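Local coordinates for occlusion-derived virus envelope protein E66 (Autographa californica nucleopolyhedrovirus, PDB 3VSN) that cleaves non-sulfated chondroitin as a lyase of the viral envelope and is essential for oral infection of the insect host, at residues Ala435-Leu447 with Leu456-Asn468. Numbering follows the deposited sequence.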
ATOM      1  N   ALA A 435     -15.242 -18.887  -0.077  1.00 14.44           N
ATOM      2  CA  ALA A 435     -16.653 -19.250  -0.247  1.00 14.86           C
ATOM      3  C   ALA A 435     -17.384 -18.334  -1.235  1.00 15.32           C
ATOM      4  O   ALA A 435     -18.162 -18.808  -2.063  1.00 15.39           O
ATOM      5  CB  ALA A 435     -17.374 -19.271   1.097  1.00 14.77           C
ATOM      6  N   GLU A 436     -17.104 -17.034  -1.161  1.00 15.58           N
ATOM      7  CA  GLU A 436     -17.816 -16.032  -1.961  1.00 15.85           C
ATOM      8  C   GLU A 436     -17.347 -15.947  -3.417  1.00 15.86           C
ATOM      9  O   GLU A 436     -17.972 -15.269  -4.235  1.00 15.83           O
ATOM     10  CB  GLU A 436     -17.738 -14.651  -1.294  1.00 16.48           C
ATOM     11  CG  GLU A 436     -18.383 -14.565   0.086  1.00 16.88           C
ATOM     12  CD  GLU A 436     -17.501 -15.095   1.211  1.00 17.41           C
ATOM     13  OE1 GLU A 436     -16.308 -15.391   0.981  1.00 17.30           O
ATOM     14  OE2 GLU A 436     -18.008 -15.217   2.343  1.00 18.20           O
ATOM     15  N   MET A 437     -16.247 -16.621  -3.740  1.00 15.67           N
ATOM     16  CA  MET A 437     -15.790 -16.707  -5.127  1.00 15.65           C
ATOM     17  C   MET A 437     -16.000 -18.115  -5.673  1.00 15.49           C
ATOM     18  O   MET A 437     -15.094 -18.706  -6.271  1.00 15.01           O
ATOM     19  CB  MET A 437     -14.328 -16.255  -5.266  1.00 15.88           C
ATOM     20  CG  MET A 437     -14.137 -14.758  -5.050  1.00 16.36           C
ATOM     21  SD  MET A 437     -12.545 -14.093  -5.590  1.00 17.08           S
ATOM     22  CE  MET A 437     -11.441 -14.825  -4.387  1.00 16.35           C
ATOM     23  N   ASN A 438     -17.209 -18.643  -5.459  1.00 15.29           N
ATOM     24  CA  ASN A 438     -17.602 -19.950  -5.986  1.00 15.37           C
ATOM     25  C   ASN A 438     -16.760 -21.103  -5.409  1.00 15.04           C
ATOM     26  O   ASN A 438     -16.461 -22.081  -6.103  1.00 14.92           O
ATOM     27  CB  ASN A 438     -17.540 -19.916  -7.523  1.00 15.78           C
ATOM     28  CG  ASN A 438     -18.135 -21.145  -8.169  1.00 16.18           C
ATOM     29  OD1 ASN A 438     -19.122 -21.695  -7.690  1.00 16.75           O
ATOM     30  ND2 ASN A 438     -17.533 -21.582  -9.273  1.00 16.16           N
ATOM     31  N   ASN A 439     -16.388 -20.977  -4.133  1.00 14.77           N
ATOM     32  CA  ASN A 439     -15.513 -21.946  -3.451  1.00 14.73           C
ATOM     33  C   ASN A 439     -14.150 -22.143  -4.125  1.00 14.32           C
ATOM     34  O   ASN A 439     -13.555 -23.223  -4.031  1.00 14.14           O
ATOM     35  CB  ASN A 439     -16.216 -23.301  -3.233  1.00 15.49           C
ATOM     36  CG  ASN A 439     -17.057 -23.337  -1.964  1.00 16.43           C
ATOM     37  OD1 ASN A 439     -17.994 -24.129  -1.855  1.00 17.60           O
ATOM     38  ND2 ASN A 439     -16.718 -22.495  -0.996  1.00 16.19           N
ATOM     39  N   LEU A 440     -13.667 -21.103  -4.805  1.00 13.78           N
ATOM     40  CA  LEU A 440     -12.317 -21.112  -5.368  1.00 13.48           C
ATOM     41  C   LEU A 440     -11.302 -21.466  -4.295  1.00 13.30           C
ATOM     42  O   LEU A 440     -11.303 -20.885  -3.205  1.00 13.63           O
ATOM     43  CB  LEU A 440     -11.957 -19.757  -5.991  1.00 13.53           C
ATOM     44  CG  LEU A 440     -10.515 -19.582  -6.495  1.00 13.58           C
ATOM     45  CD1 LEU A 440     -10.260 -20.378  -7.771  1.00 13.68           C
ATOM     46  CD2 LEU A 440     -10.211 -18.108  -6.705  1.00 13.58           C
ATOM     47  N   GLN A 441     -10.448 -22.431  -4.611  1.00 13.01           N
ATOM     48  CA  GLN A 441      -9.335 -22.797  -3.748  1.00 12.79           C
ATOM     49  C   GLN A 441      -8.082 -22.971  -4.592  1.00 12.62           C
ATOM     50  O   GLN A 441      -8.170 -23.229  -5.797  1.00 12.50           O
ATOM     51  CB  GLN A 441      -9.642 -24.082  -2.974  1.00 12.88           C
ATOM     52  CG  GLN A 441      -9.806 -25.320  -3.847  1.00 13.16           C
ATOM     53  CD  GLN A 441      -9.950 -26.585  -3.029  1.00 13.51           C
ATOM     54  OE1 GLN A 441      -8.987 -27.063  -2.432  1.00 14.03           O
ATOM     55  NE2 GLN A 441     -11.155 -27.136  -2.999  1.00 13.38           N
ATOM     56  N   PHE A 442      -6.922 -22.811  -3.960  1.00 12.24           N
ATOM     57  CA  PHE A 442      -5.650 -23.094  -4.619  1.00 11.99           C
ATOM     58  C   PHE A 442      -4.504 -23.247  -3.631  1.00 11.94           C
ATOM     59  O   PHE A 442      -4.593 -22.817  -2.477  1.00 11.88           O
ATOM     60  CB  PHE A 442      -5.304 -22.031  -5.684  1.00 11.80           C
ATOM     61  CG  PHE A 442      -5.290 -20.608  -5.172  1.00 11.73           C
ATOM     62  CD1 PHE A 442      -4.282 -20.159  -4.321  1.00 11.68           C
ATOM     63  CD2 PHE A 442      -6.268 -19.700  -5.580  1.00 11.80           C
ATOM     64  CE1 PHE A 442      -4.265 -18.846  -3.863  1.00 11.72           C
ATOM     65  CE2 PHE A 442      -6.250 -18.382  -5.133  1.00 11.74           C
ATOM     66  CZ  PHE A 442      -5.249 -17.955  -4.274  1.00 11.76           C
ATOM     67  N   LYS A 443      -3.435 -23.881  -4.099  1.00 11.78           N
ATOM     68  CA  LYS A 443      -2.128 -23.748  -3.473  1.00 11.73           C
ATOM     69  C   LYS A 443      -1.311 -22.854  -4.396  1.00 11.52           C
ATOM     70  O   LYS A 443      -1.257 -23.089  -5.602  1.00 11.37           O
ATOM     71  CB  LYS A 443      -1.462 -25.113  -3.302  1.00 11.94           C
ATOM     72  CG  LYS A 443      -2.142 -26.035  -2.292  1.00 12.42           C
ATOM     73  CD  LYS A 443      -1.459 -25.989  -0.932  1.00 12.72           C
ATOM     74  CE  LYS A 443      -2.210 -26.790   0.127  1.00 12.92           C
ATOM     75  NZ  LYS A 443      -2.197 -28.266  -0.085  1.00 13.13           N
ATOM     76  N   SER A 444      -0.703 -21.813  -3.832  1.00 11.33           N
ATOM     77  CA  SER A 444       0.011 -20.816  -4.623  1.00 11.27           C
ATOM     78  C   SER A 444       1.454 -20.714  -4.155  1.00 11.18           C
ATOM     79  O   SER A 444       1.708 -20.521  -2.965  1.00 10.98           O
ATOM     80  CB  SER A 444      -0.683 -19.453  -4.513  1.00 11.28           C
ATOM     81  OG  SER A 444       0.071 -18.433  -5.147  1.00 11.43           O
ATOM     82  N   CYS A 445       2.384 -20.849  -5.100  1.00 11.07           N
ATOM     83  CA  CYS A 445       3.815 -20.771  -4.826  1.00 11.11           C
ATOM     84  C   CYS A 445       4.397 -19.608  -5.616  1.00 10.96           C
ATOM     85  O   CYS A 445       4.365 -19.624  -6.845  1.00 10.89           O
ATOM     86  CB  CYS A 445       4.514 -22.061  -5.269  1.00 11.25           C
ATOM     87  SG  CYS A 445       3.867 -23.595  -4.568  1.00 11.80           S
ATOM     88  N   THR A 446       4.924 -18.604  -4.923  1.00 10.89           N
ATOM     89  CA  THR A 446       5.558 -17.473  -5.605  1.00 10.83           C
ATOM     90  C   THR A 446       6.992 -17.305  -5.124  1.00 10.90           C
ATOM     91  O   THR A 446       7.256 -17.399  -3.932  1.00 10.90           O
ATOM     92  CB  THR A 446       4.793 -16.154  -5.366  1.00 10.90           C
ATOM     93  OG1 THR A 446       3.383 -16.390  -5.428  1.00 10.94           O
ATOM     94  CG2 THR A 446       5.179 -15.101  -6.403  1.00 11.04           C
ATOM     95  N   LEU A 447       7.911 -17.063  -6.057  1.00 10.78           N
ATOM     96  CA  LEU A 447       9.289 -16.745  -5.703  1.00 10.92           C
ATOM     97  C   LEU A 447       9.748 -15.472  -6.410  1.00 11.06           C
ATOM     98  O   LEU A 447       9.702 -15.395  -7.641  1.00 11.05           O
ATOM     99  CB  LEU A 447      10.222 -17.920  -6.043  1.00 10.80           C
ATOM    100  CG  LEU A 447      11.723 -17.724  -5.802  1.00 10.81           C
ATOM    101  CD1 LEU A 447      12.048 -17.678  -4.314  1.00 10.68           C
ATOM    102  CD2 LEU A 447      12.518 -18.823  -6.493  1.00 10.86           C
ATOM    103  N   LEU A 456       3.607 -20.655  -9.399  1.00 10.04           N
ATOM    104  CA  LEU A 456       2.943 -21.928  -9.635  1.00 10.03           C
ATOM    105  C   LEU A 456       1.649 -21.976  -8.834  1.00 10.05           C
ATOM    106  O   LEU A 456       1.665 -21.789  -7.623  1.00  9.92           O
ATOM    107  CB  LEU A 456       3.846 -23.108  -9.236  1.00 10.05           C
ATOM    108  CG  LEU A 456       3.195 -24.501  -9.140  1.00 10.05           C
ATOM    109  CD1 LEU A 456       2.722 -25.004 -10.501  1.00 10.00           C
ATOM    110  CD2 LEU A 456       4.134 -25.514  -8.498  1.00 10.11           C
ATOM    111  N   TYR A 457       0.533 -22.212  -9.517  1.00 10.08           N
ATOM    112  CA  TYR A 457      -0.699 -22.584  -8.841  1.00 10.32           C
ATOM    113  C   TYR A 457      -0.903 -24.065  -9.087  1.00 10.47           C
ATOM    114  O   TYR A 457      -0.758 -24.529 -10.219  1.00 10.26           O
ATOM    115  CB  TYR A 457      -1.909 -21.858  -9.425  1.00 10.23           C
ATOM    116  CG  TYR A 457      -2.113 -20.405  -9.060  1.00 10.22           C
ATOM    117  CD1 TYR A 457      -2.504 -20.021  -7.770  1.00 10.30           C
ATOM    118  CD2 TYR A 457      -2.000 -19.416 -10.031  1.00 10.14           C
ATOM    119  CE1 TYR A 457      -2.736 -18.683  -7.460  1.00 10.18           C
ATOM    120  CE2 TYR A 457      -2.226 -18.083  -9.734  1.00 10.24           C
ATOM    121  CZ  TYR A 457      -2.594 -17.719  -8.451  1.00 10.30           C
ATOM    122  OH  TYR A 457      -2.815 -16.383  -8.170  1.00 10.29           O
ATOM    123  N   TYR A 458      -1.233 -24.808  -8.036  1.00 10.71           N
ATOM    124  CA  TYR A 458      -1.689 -26.186  -8.206  1.00 10.95           C
ATOM    125  C   TYR A 458      -2.876 -26.453  -7.290  1.00 11.16           C
ATOM    126  O   TYR A 458      -3.168 -25.654  -6.394  1.00 10.95           O
ATOM    127  CB  TYR A 458      -0.551 -27.191  -7.984  1.00 11.05           C
ATOM    128  CG  TYR A 458      -0.031 -27.268  -6.564  1.00 11.34           C
ATOM    129  CD1 TYR A 458       1.024 -26.458  -6.140  1.00 11.33           C
ATOM    130  CD2 TYR A 458      -0.579 -28.169  -5.651  1.00 11.52           C
ATOM    131  CE1 TYR A 458       1.513 -26.540  -4.841  1.00 11.55           C
ATOM    132  CE2 TYR A 458      -0.103 -28.253  -4.351  1.00 11.73           C
ATOM    133  CZ  TYR A 458       0.943 -27.438  -3.950  1.00 11.60           C
ATOM    134  OH  TYR A 458       1.417 -27.519  -2.660  1.00 11.80           O
ATOM    135  N   ASN A 459      -3.559 -27.574  -7.522  1.00 11.50           N
ATOM    136  CA  ASN A 459      -4.802 -27.895  -6.818  1.00 11.78           C
ATOM    137  C   ASN A 459      -5.823 -26.753  -6.874  1.00 11.83           C
ATOM    138  O   ASN A 459      -6.507 -26.472  -5.885  1.00 11.82           O
ATOM    139  CB  ASN A 459      -4.529 -28.319  -5.364  1.00 12.05           C
ATOM    140  CG  ASN A 459      -3.794 -29.644  -5.266  1.00 12.49           C
ATOM    141  OD1 ASN A 459      -3.543 -30.313  -6.269  1.00 12.94           O
ATOM    142  ND2 ASN A 459      -3.438 -30.025  -4.052  1.00 12.64           N
ATOM    143  N   ILE A 460      -5.901 -26.089  -8.032  1.00 11.84           N
ATOM    144  CA  ILE A 460      -6.924 -25.077  -8.279  1.00 11.94           C
ATOM    145  C   ILE A 460      -8.271 -25.791  -8.373  1.00 12.23           C
ATOM    146  O   ILE A 460      -8.431 -26.732  -9.163  1.00 12.01           O
ATOM    147  CB  ILE A 460      -6.685 -24.301  -9.594  1.00 11.79           C
ATOM    148  CG1 ILE A 460      -5.347 -23.547  -9.562  1.00 11.87           C
ATOM    149  CG2 ILE A 460      -7.834 -23.339  -9.873  1.00 11.76           C
ATOM    150  CD1 ILE A 460      -4.918 -23.032 -10.921  1.00 11.91           C
ATOM    151  N   GLY A 461      -9.225 -25.347  -7.565  1.00 12.51           N
ATOM    152  CA  GLY A 461     -10.556 -25.936  -7.573  1.00 13.03           C
ATOM    153  C   GLY A 461     -11.661 -24.916  -7.415  1.00 13.35           C
ATOM    154  O   GLY A 461     -11.434 -23.827  -6.891  1.00 13.11           O
ATOM    155  N   VAL A 462     -12.850 -25.268  -7.897  1.00 13.55           N
ATOM    156  CA  VAL A 462     -14.074 -24.510  -7.613  1.00 13.89           C
ATOM    157  C   VAL A 462     -15.175 -25.510  -7.287  1.00 14.44           C
ATOM    158  O   VAL A 462     -14.989 -26.716  -7.466  1.00 13.88           O
ATOM    159  CB  VAL A 462     -14.531 -23.605  -8.787  1.00 13.86           C
ATOM    160  CG1 VAL A 462     -13.544 -22.466  -9.035  1.00 13.78           C
ATOM    161  CG2 VAL A 462     -14.775 -24.415 -10.057  1.00 13.96           C
ATOM    162  N   GLU A 463     -16.315 -25.011  -6.810  1.00 15.27           N
ATOM    163  CA  GLU A 463     -17.489 -25.857  -6.580  1.00 16.44           C
ATOM    164  C   GLU A 463     -17.727 -26.743  -7.809  1.00 16.05           C
ATOM    165  O   GLU A 463     -17.774 -26.238  -8.928  1.00 15.87           O
ATOM    166  CB  GLU A 463     -18.723 -24.989  -6.294  1.00 17.63           C
ATOM    167  CG  GLU A 463     -19.983 -25.756  -5.905  1.00 19.26           C
ATOM    168  CD  GLU A 463     -19.885 -26.414  -4.539  1.00 20.61           C
ATOM    169  OE1 GLU A 463     -19.205 -25.869  -3.642  1.00 21.80           O
ATOM    170  OE2 GLU A 463     -20.496 -27.484  -4.356  1.00 21.66           O
ATOM    171  N   PRO A 464     -17.845 -28.071  -7.611  1.00 16.19           N
ATOM    172  CA  PRO A 464     -18.121 -28.941  -8.757  1.00 16.34           C
ATOM    173  C   PRO A 464     -19.378 -28.521  -9.521  1.00 16.69           C
ATOM    174  O   PRO A 464     -20.352 -28.077  -8.907  1.00 16.61           O
ATOM    175  CB  PRO A 464     -18.321 -30.313  -8.108  1.00 16.30           C
ATOM    176  CG  PRO A 464     -17.468 -30.259  -6.881  1.00 16.25           C
ATOM    177  CD  PRO A 464     -17.599 -28.847  -6.378  1.00 16.13           C
ATOM    178  N   ASN A 465     -19.326 -28.637 -10.850  1.00 17.11           N
ATOM    179  CA  ASN A 465     -20.482 -28.413 -11.739  1.00 17.89           C
ATOM    180  C   ASN A 465     -21.024 -26.984 -11.772  1.00 17.76           C
ATOM    181  O   ASN A 465     -22.192 -26.764 -12.105  1.00 18.17           O
ATOM    182  CB  ASN A 465     -21.603 -29.420 -11.431  1.00 18.90           C
ATOM    183  CG  ASN A 465     -21.123 -30.853 -11.507  1.00 19.97           C
ATOM    184  OD1 ASN A 465     -20.471 -31.247 -12.476  1.00 20.73           O
ATOM    185  ND2 ASN A 465     -21.421 -31.635 -10.474  1.00 20.39           N
ATOM    186  N   SER A 466     -20.159 -26.017 -11.471  1.00 17.36           N
ATOM    187  CA  SER A 466     -20.570 -24.628 -11.267  1.00 17.11           C
ATOM    188  C   SER A 466     -20.208 -23.674 -12.407  1.00 17.12           C
ATOM    189  O   SER A 466     -20.629 -22.514 -12.397  1.00 16.99           O
ATOM    190  CB  SER A 466     -19.947 -24.100  -9.975  1.00 16.88           C
ATOM    191  OG  SER A 466     -18.531 -24.087 -10.085  1.00 16.57           O
ATOM    192  N   LEU A 467     -19.429 -24.144 -13.377  1.00 17.06           N
ATOM    193  CA  LEU A 467     -18.877 -23.237 -14.390  1.00 17.50           C
ATOM    194  C   LEU A 467     -19.613 -23.210 -15.732  1.00 18.17           C
ATOM    195  O   LEU A 467     -19.166 -22.536 -16.661  1.00 18.21           O
ATOM    196  CB  LEU A 467     -17.380 -23.505 -14.607  1.00 17.05           C
ATOM    197  CG  LEU A 467     -16.465 -23.280 -13.400  1.00 16.93           C
ATOM    198  CD1 LEU A 467     -15.034 -23.656 -13.752  1.00 16.68           C
ATOM    199  CD2 LEU A 467     -16.547 -21.847 -12.891  1.00 16.93           C
ATOM    200  N   ASN A 468     -20.736 -23.924 -15.832  1.00 18.98           N
ATOM    201  CA  ASN A 468     -21.524 -23.952 -17.072  1.00 19.88           C
ATOM    202  C   ASN A 468     -20.645 -24.290 -18.288  1.00 20.05           C
ATOM    203  O   ASN A 468     -20.652 -23.581 -19.300  1.00 20.19           O
ATOM    204  CB  ASN A 468     -22.263 -22.614 -17.266  1.00 20.45           C
ATOM    205  CG  ASN A 468     -23.282 -22.655 -18.395  1.00 21.28           C
ATOM    206  OD1 ASN A 468     -23.843 -23.703 -18.709  1.00 22.22           O
ATOM    207  ND2 ASN A 468     -23.520 -21.506 -19.013  1.00 21.79           N
TER
HETATM  208  O   HOH W   1      -6.329 -26.370  -3.073  1.00 14.78           O
HETATM  209  O   HOH W   2      -4.610 -28.372  -1.957  1.00 15.19           O
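Lys443 lays its aliphatic stem across the Tyr458 ring: CB stands 3.5 Å from the ring centroid and 17° off the normal, a CH-pi contact. Tyr458 reaches this place because its CG sits between backbone N and carbonyl carbon (chi1 67°), which swings the ring over its hydrogen-bonded partner. Cys445 SG meets the same ring at its edge, 3.8 Å from Tyr458 CE1. Lys443 NZ forms a salt bridge with Glu574, whose OE2 also hydrogen-bonds Tyr458 OH, so one acid fixes both polar ends; a water joins NZ to Asn459 ND2.

On the other face, Tyr457 directs its edge at the face of Phe442, a T-shaped pair with centroids 5.0 Å apart and planes at 68°. Between Gln441-Gly461 and Lys443-Tyr458 the register slips by one, a beta bulge with Phe442 opposite both Asn459 and Ile460. In the turn before strand 440-447, Asn438 ND2 donates to Ser466 OG (2.8 Å) of the loop after Gly461, nearly in the amide plane of Asn438, while Ser466 OG donates to Glu463 O (2.6 Å).

This antiparallel hairpin occupies the middle of a seven-stranded sheet, between strands 426-434 and 550-558; Met364 of helix 359-364 packs on Leu440, Phe442 and Tyr457.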